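Local coordinates for protein TlmII (Streptoalloteichus hindustanus, PDB 4HVM) that probably works in tallysomycin biosynthesis as a protein of the nonribosomal peptide synthetase condensation type and may bind phosphopantetheine, at residues A156-Q159 / A160-G163; E311-F314 / R315-M318; P334-D337 / V338-A342. One frame throughout, in Å; residues are numbered along the deposited sequence.

All three contacts are local, each at or near the end of one helix, and each is part buried, part open. Contact 1 is the C-terminal end of helix 147-161, contact 2 the loop leading into helix 314-330 with its first turn, and contact 3 the start of helix 335-344, the next helix along the chain. Contacts 1 and 3 lie on opposite sides of the chain's centre, their own centres about 40 Å apart; contact 2 is farthest out and contact 3 nearest the middle. Their chemistry follows their places: shared carbonyls and a T-shaped aromatic pair close a helix in contact 1, a serine and an aspartate start one in contact 2, and contact 3 pairs an apolar flank with an acidic one.

Contact 1. Residues A156-Q159 / A160-G163; sequences AVWQ and AYYG
Trp158 O, near the end of helix 147-161, is approached by two amides, Tyr161 N at 3.3 Å and Tyr162 N at 3.5 Å, and both bonds are weak. Each amide has a better partner: Tyr161 N donates to Val157 O (3.1 Å), while Tyr162 N reaches Gln159 O from above the carbonyl plane, as happens where the helix tightens before it stops. Gly163, with positive phi, then turns the chain aside in a Schellman motif.

The three aromatic rings follow one another from Trp158, buried against Leu136 of strand 133-141, to the exposed Tyr162. The CZ3 corner of the indole points at the Tyr161 face, near its rim, 4.1 Å from CD2. The pair is T-shaped, with ring planes at 73°. With CG anti to the backbone N (chi1 -180°), Tyr161 turns its face to the indole edge. Its own CD2 stands over the centre of the Tyr162 ring. Val157 and Ala160 face helix 49-62.

The last turn thus passes from i+4 bonding (Ala160 N to Ala156 O, 3.0 Å) to shared, partly weak amide bonds flanked by one edge-to-face pair, with Tyr161 OH and Gln159 OE1 tying it to Asp48 N and Tyr170 OH.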
loop_
_atom_site.group_PDB
_atom_site.type_symbol
_atom_site.label_atom_id
_atom_site.label_comp_id
_atom_site.label_asym_id
_atom_site.label_seq_id
_atom_site.Cartn_x
_atom_site.Cartn_y
_atom_site.Cartn_z
ATOM N N ALA A 156 15.964 -9.117 2.629
ATOM C CA ALA A 156 17.269 -9.222 1.986
ATOM C C ALA A 156 18.410 -8.859 2.935
ATOM O O ALA A 156 19.505 -9.417 2.844
ATOM C CB ALA A 156 17.318 -8.347 0.741
ATOM N N VAL A 157 18.151 -7.923 3.845
ATOM C CA VAL A 157 19.151 -7.512 4.823
ATOM C C VAL A 157 19.458 -8.648 5.792
ATOM O O VAL A 157 20.618 -8.920 6.100
ATOM C CB VAL A 157 18.705 -6.262 5.606
ATOM C CG1 VAL A 157 19.732 -5.908 6.669
ATOM C CG2 VAL A 157 18.491 -5.092 4.656
ATOM N N TRP A 158 18.414 -9.319 6.263
ATOM C CA TRP A 158 18.594 -10.461 7.151
ATOM C C TRP A 158 19.237 -11.641 6.429
ATOM O O TRP A 158 19.955 -12.436 7.036
ATOM C CB TRP A 158 17.264 -10.874 7.781
ATOM C CG TRP A 158 16.855 -9.998 8.931
ATOM C CD1 TRP A 158 15.817 -9.112 8.963
ATOM C CD2 TRP A 158 17.488 -9.919 10.214
ATOM N NE1 TRP A 158 15.761 -8.491 10.191
ATOM C CE2 TRP A 158 16.778 -8.970 10.976
ATOM C CE3 TRP A 158 18.586 -10.562 10.793
ATOM C CZ2 TRP A 158 17.130 -8.650 12.288
ATOM C CZ3 TRP A 158 18.935 -10.243 12.094
ATOM C CH2 TRP A 158 18.210 -9.296 12.827
ATOM N N GLN A 159 18.972 -11.755 5.131
ATOM C CA GLN A 159 19.614 -12.779 4.318
ATOM C C GLN A 159 21.119 -12.541 4.242
ATOM O O GLN A 159 21.910 -13.481 4.327
ATOM C CB GLN A 159 19.021 -12.813 2.907
ATOM C CG GLN A 159 17.701 -13.566 2.790
ATOM C CD GLN A 159 17.259 -13.753 1.346
ATOM O OE1 GLN A 159 17.826 -13.159 0.427
ATOM N NE2 GLN A 159 16.244 -14.585 1.140
ATOM N N ALA A 160 21.504 -11.279 4.083
ATOM C CA ALA A 160 22.910 -10.906 4.010
ATOM C C ALA A 160 23.603 -11.146 5.343
ATOM O O ALA A 160 24.792 -11.459 5.385
ATOM C CB ALA A 160 23.051 -9.450 3.590
ATOM N N TYR A 161 22.847 -11.006 6.429
ATOM C CA TYR A 161 23.373 -11.199 7.776
ATOM C C TYR A 161 23.871 -12.626 7.982
ATOM O O TYR A 161 24.836 -12.858 8.711
ATOM C CB TYR A 161 22.300 -10.854 8.810
ATOM C CG TYR A 161 22.734 -11.011 10.250
ATOM C CD1 TYR A 161 23.472 -10.021 10.884
ATOM C CD2 TYR A 161 22.392 -12.143 10.982
ATOM C CE1 TYR A 161 23.865 -10.153 12.204
ATOM C CE2 TYR A 161 22.783 -12.286 12.304
ATOM C CZ TYR A 161 23.518 -11.288 12.908
ATOM O OH TYR A 161 23.909 -11.427 14.223
ATOM N N TYR A 162 23.208 -13.578 7.330
ATOM C CA TYR A 162 23.573 -14.985 7.445
ATOM C C TYR A 162 24.389 -15.463 6.251
ATOM O O TYR A 162 24.804 -16.620 6.199
ATOM C CB TYR A 162 22.325 -15.855 7.603
ATOM C CG TYR A 162 21.725 -15.815 8.988
ATOM C CD1 TYR A 162 22.428 -16.301 10.080
ATOM C CD2 TYR A 162 20.453 -15.300 9.205
ATOM C CE1 TYR A 162 21.888 -16.271 11.350
ATOM C CE2 TYR A 162 19.903 -15.266 10.473
ATOM C CZ TYR A 162 20.627 -15.754 11.542
ATOM O OH TYR A 162 20.088 -15.726 12.807
ATOM N N GLY A 163 24.616 -14.568 5.294
ATOM C CA GLY A 163 25.352 -14.911 4.091
ATOM C C GLY A 163 24.496 -15.666 3.092
ATOM O O GLY A 163 24.997 -16.484 2.319
#

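Contact 2. Residues E311-F314 / R315-M318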
loop_
_atom_site.group_PDB
_atom_site.type_symbol
_atom_site.label_atom_id
_atom_site.label_comp_id
_atom_site.label_asym_id
_atom_site.label_seq_id
_atom_site.Cartn_x
_atom_site.Cartn_y
_atom_site.Cartn_z
ATOM N N GLU A 311 -31.859 -9.653 2.069
ATOM C CA GLU A 311 -31.256 -10.622 2.984
ATOM C C GLU A 311 -30.077 -11.335 2.330
ATOM O O GLU A 311 -30.073 -12.564 2.227
ATOM C CB GLU A 311 -32.286 -11.656 3.446
ATOM C CG GLU A 311 -33.588 -11.068 3.957
ATOM C CD GLU A 311 -34.548 -12.135 4.457
ATOM O OE1 GLU A 311 -35.681 -11.780 4.845
ATOM O OE2 GLU A 311 -34.168 -13.326 4.460
ATOM N N PRO A 312 -29.071 -10.571 1.883
ATOM C CA PRO A 312 -27.985 -11.211 1.138
ATOM C C PRO A 312 -27.070 -12.028 2.044
ATOM O O PRO A 312 -26.981 -11.769 3.245
ATOM C CB PRO A 312 -27.222 -10.023 0.558
ATOM C CG PRO A 312 -27.440 -8.931 1.548
ATOM C CD PRO A 312 -28.820 -9.135 2.108
ATOM N N SER A 313 -26.405 -13.019 1.461
ATOM C CA SER A 313 -25.408 -13.797 2.183
ATOM C C SER A 313 -24.017 -13.313 1.791
ATOM O O SER A 313 -23.875 -12.470 0.905
ATOM C CB SER A 313 -25.545 -15.281 1.857
ATOM O OG SER A 313 -25.227 -15.527 0.501
ATOM N N PHE A 314 -22.989 -13.844 2.445
ATOM C CA PHE A 314 -21.620 -13.500 2.082
ATOM C C PHE A 314 -21.334 -13.911 0.644
ATOM O O PHE A 314 -20.643 -13.203 -0.085
ATOM C CB PHE A 314 -20.623 -14.164 3.026
ATOM C CG PHE A 314 -19.185 -13.906 2.669
ATOM C CD1 PHE A 314 -18.640 -12.640 2.801
ATOM C CD2 PHE A 314 -18.374 -14.936 2.220
ATOM C CE1 PHE A 314 -17.318 -12.403 2.482
ATOM C CE2 PHE A 314 -17.050 -14.706 1.900
ATOM C CZ PHE A 314 -16.521 -13.436 2.032
ATOM N N ARG A 315 -21.877 -15.056 0.243
ATOM C CA ARG A 315 -21.711 -15.541 -1.121
ATOM C C ARG A 315 -22.330 -14.588 -2.130
ATOM O O ARG A 315 -21.772 -14.368 -3.203
ATOM C CB ARG A 315 -22.320 -16.934 -1.288
ATOM C CG ARG A 315 -21.354 -18.071 -1.017
ATOM C CD ARG A 315 -21.868 -19.378 -1.602
ATOM N NE ARG A 315 -20.932 -20.478 -1.391
ATOM C CZ ARG A 315 -20.958 -21.285 -0.336
ATOM N NH1 ARG A 315 -21.879 -21.119 0.603
ATOM N NH2 ARG A 315 -20.069 -22.263 -0.222
ATOM N N ASP A 316 -23.487 -14.031 -1.781
ATOM C CA ASP A 316 -24.173 -13.076 -2.644
ATOM C C ASP A 316 -23.302 -11.858 -2.933
ATOM O O ASP A 316 -23.135 -11.463 -4.083
ATOM C CB ASP A 316 -25.502 -12.636 -2.022
ATOM C CG ASP A 316 -26.573 -13.707 -2.107
ATOM O OD1 ASP A 316 -26.602 -14.446 -3.115
ATOM O OD2 ASP A 316 -27.389 -13.811 -1.168
ATOM N N LEU A 317 -22.743 -11.274 -1.879
ATOM C CA LEU A 317 -21.927 -10.076 -2.011
ATOM C C LEU A 317 -20.546 -10.387 -2.568
ATOM O O LEU A 317 -19.944 -9.552 -3.241
ATOM C CB LEU A 317 -21.811 -9.366 -0.664
ATOM C CG LEU A 317 -23.109 -8.712 -0.199
ATOM C CD1 LEU A 317 -23.346 -9.000 1.262
ATOM C CD2 LEU A 317 -23.075 -7.215 -0.452
HETATM N N MSE A 318 -20.049 -11.588 -2.286
HETATM C CA MSE A 318 -18.758 -12.018 -2.808
HETATM C C MSE A 318 -18.848 -12.158 -4.318
HETATM O O MSE A 318 -17.935 -11.781 -5.048
HETATM C CB MSE A 318 -18.347 -13.353 -2.182
HETATM C CG MSE A 318 -16.860 -13.646 -2.227
HETATM SE SE MSE A 318 -15.810 -12.296 -1.305
HETATM C CE MSE A 318 -14.948 -11.512 -2.865
#
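Ser313 and Asp316 form a capping box at the start of helix 314-330, each side chain serving the other's backbone amide. Asp316 OD2 takes the Ser313 N-H at 2.9 Å in a nearly straight bond (165° at the hydrogen), met on the anti side of the carboxylate. In return Ser313 OG accepts from Asp316 N at 3.2 Å. The serine can do this because OG sits between its own backbone N and carbonyl carbon (chi1 66°), which points the hydroxyl forward to the amide of Asp316. The hydroxyl also lies near Asp316 OD2 and Pro461 O, both weak partners. Behind the box, Ser313 O accepts from Leu317 N and Phe314 O from Met318 N, the first regular bonds of the helix.

The packed side faces helix 241-255. Pro312 and Leu317 cross obliquely, CD1 of the leucine lying 4.1 Å from CB of the proline, and they meet Trp254 and Trp251 respectively. Phe314 and Met318 extend along the same flank toward Leu248 and Leu243.

The loose side is that of Arg315. Its chain runs extended from CG to NE in an exposed position, though it touches Pro461; of its side chain, CB lies nearest the cap, 3.7 Å from Ser313 OG. Its backbone is also bonded to Pro461, which ties the new helix to the C-terminal segment. The capping carboxylate itself is only partly buried.

Back on the apolar flank, Met318, here selenomethionine, bends at chi2 and chi3 to make a Met-aromatic contact with Phe314. The selenium is 4.4 Å from the ring centroid, 43° off the ring normal, and closest to CZ, with SE and CZ 3.6 Å apart.

Contact 3. Residues P334-D337 / V338-A342; sequences PYHD and VVDLA
From Pro334 O to Val338 N (2.9 Å) and on through Tyr335 to Val339, His336 to Asp340 and Asp337 to Leu341, regular i to i+4 bonds open helix 335-344. Pro334 stands at the N-cap position, and in the first turn Tyr335 N is taken by the Asp298 carboxylate of strand 297-305.

Along the apolar flank Tyr335 and Val339 lie one turn apart. One methyl of the valine, CG2, rests over the phenol face in a CH-pi contact, 4.0 Å from the ring centroid and 28° off its normal, nearest to CE2 at 3.6 Å. The tyrosine reaches this place with CG anti to its backbone N (chi1 -175°), and Trp357 NE1 is hydrogen-bonded to its hydroxyl. The same ring packs against Arg299 and Val301. Leu341, on a different flank, reaches helix 185-198.

The acidic flank is different. Asp340 folds back toward the previous turn, placing OD2 beside His336 O, two acceptors with no hydrogen bond between them, and 4.4 Å from Asp337 OD1. OD2 also lies at the edge of the His336 ring, and Arg25 of helix 18-27 makes a long, weak ion pair with it. The clustered negative charge may be partly eased by the helix N-terminus and, weakly, by Arg25.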
loop_
_atom_site.group_PDB
_atom_site.type_symbol
_atom_site.label_atom_id
_atom_site.label_comp_id
_atom_site.label_asym_id
_atom_site.label_seq_id
_atom_site.Cartn_x
_atom_site.Cartn_y
_atom_site.Cartn_z
ATOM N N PRO A 334 -4.241 2.183 -16.004
ATOM C CA PRO A 334 -3.510 2.746 -14.864
ATOM C C PRO A 334 -4.306 3.826 -14.132
ATOM O O PRO A 334 -4.937 4.670 -14.772
ATOM C CB PRO A 334 -2.263 3.342 -15.518
ATOM C CG PRO A 334 -2.038 2.491 -16.719
ATOM C CD PRO A 334 -3.415 2.142 -17.224
ATOM N N TYR A 335 -4.275 3.778 -12.803
ATOM C CA TYR A 335 -5.086 4.662 -11.971
ATOM C C TYR A 335 -4.885 6.134 -12.298
ATOM O O TYR A 335 -5.838 6.910 -12.280
ATOM C CB TYR A 335 -4.803 4.414 -10.489
ATOM C CG TYR A 335 -5.688 5.205 -9.554
ATOM C CD1 TYR A 335 -6.971 4.774 -9.258
ATOM C CD2 TYR A 335 -5.236 6.377 -8.962
ATOM C CE1 TYR A 335 -7.781 5.489 -8.402
ATOM C CE2 TYR A 335 -6.041 7.103 -8.104
ATOM C CZ TYR A 335 -7.312 6.653 -7.827
ATOM O OH TYR A 335 -8.119 7.370 -6.975
ATOM N N HIS A 336 -3.649 6.512 -12.601
ATOM C CA HIS A 336 -3.354 7.893 -12.957
ATOM C C HIS A 336 -3.966 8.250 -14.307
ATOM O O HIS A 336 -4.396 9.382 -14.520
ATOM C CB HIS A 336 -1.844 8.151 -12.954
ATOM C CG HIS A 336 -1.083 7.337 -13.953
ATOM N ND1 HIS A 336 -0.881 7.753 -15.251
ATOM C CD2 HIS A 336 -0.465 6.138 -13.842
ATOM C CE1 HIS A 336 -0.177 6.842 -15.899
ATOM N NE2 HIS A 336 0.088 5.851 -15.067
ATOM N N ASP A 337 -4.017 7.274 -15.210
ATOM C CA ASP A 337 -4.628 7.475 -16.518
ATOM C C ASP A 337 -6.143 7.572 -16.391
ATOM O O ASP A 337 -6.793 8.286 -17.154
ATOM C CB ASP A 337 -4.245 6.350 -17.481
ATOM C CG ASP A 337 -2.828 6.490 -18.003
ATOM O OD1 ASP A 337 -2.416 7.631 -18.311
ATOM O OD2 ASP A 337 -2.128 5.459 -18.110
ATOM N N VAL A 338 -6.700 6.850 -15.421
ATOM C CA VAL A 338 -8.128 6.923 -15.133
ATOM C C VAL A 338 -8.479 8.283 -14.539
ATOM O O VAL A 338 -9.463 8.906 -14.936
ATOM C CB VAL A 338 -8.573 5.800 -14.174
ATOM C CG1 VAL A 338 -9.984 6.052 -13.669
ATOM C CG2 VAL A 338 -8.493 4.453 -14.866
ATOM N N VAL A 339 -7.659 8.738 -13.595
ATOM C CA VAL A 339 -7.854 10.030 -12.943
ATOM C C VAL A 339 -7.806 11.177 -13.948
ATOM O O VAL A 339 -8.682 12.043 -13.958
ATOM C CB VAL A 339 -6.807 10.266 -11.838
ATOM C CG1 VAL A 339 -6.746 11.736 -11.458
ATOM C CG2 VAL A 339 -7.114 9.402 -10.623
ATOM N N ASP A 340 -6.780 11.173 -14.795
ATOM C CA ASP A 340 -6.648 12.168 -15.853
ATOM C C ASP A 340 -7.881 12.171 -16.747
ATOM O O ASP A 340 -8.386 13.229 -17.123
ATOM C CB ASP A 340 -5.400 11.892 -16.699
ATOM C CG ASP A 340 -4.107 12.095 -15.925
ATOM O OD1 ASP A 340 -4.112 12.882 -14.953
ATOM O OD2 ASP A 340 -3.084 11.475 -16.292
ATOM N N LEU A 341 -8.363 10.978 -17.080
ATOM C CA LEU A 341 -9.520 10.832 -17.957
ATOM C C LEU A 341 -10.788 11.373 -17.307
ATOM O O LEU A 341 -11.567 12.084 -17.942
ATOM C CB LEU A 341 -9.712 9.368 -18.351
ATOM C CG LEU A 341 -10.865 9.067 -19.306
ATOM C CD1 LEU A 341 -10.752 9.903 -20.574
ATOM C CD2 LEU A 341 -10.891 7.586 -19.640
ATOM N N ALA A 342 -10.989 11.035 -16.037
ATOM C CA ALA A 342 -12.163 11.500 -15.306
ATOM C C ALA A 342 -12.179 13.018 -15.162
ATOM O O ALA A 342 -13.243 13.629 -15.038
ATOM C CB ALA A 342 -12.229 10.844 -13.944
#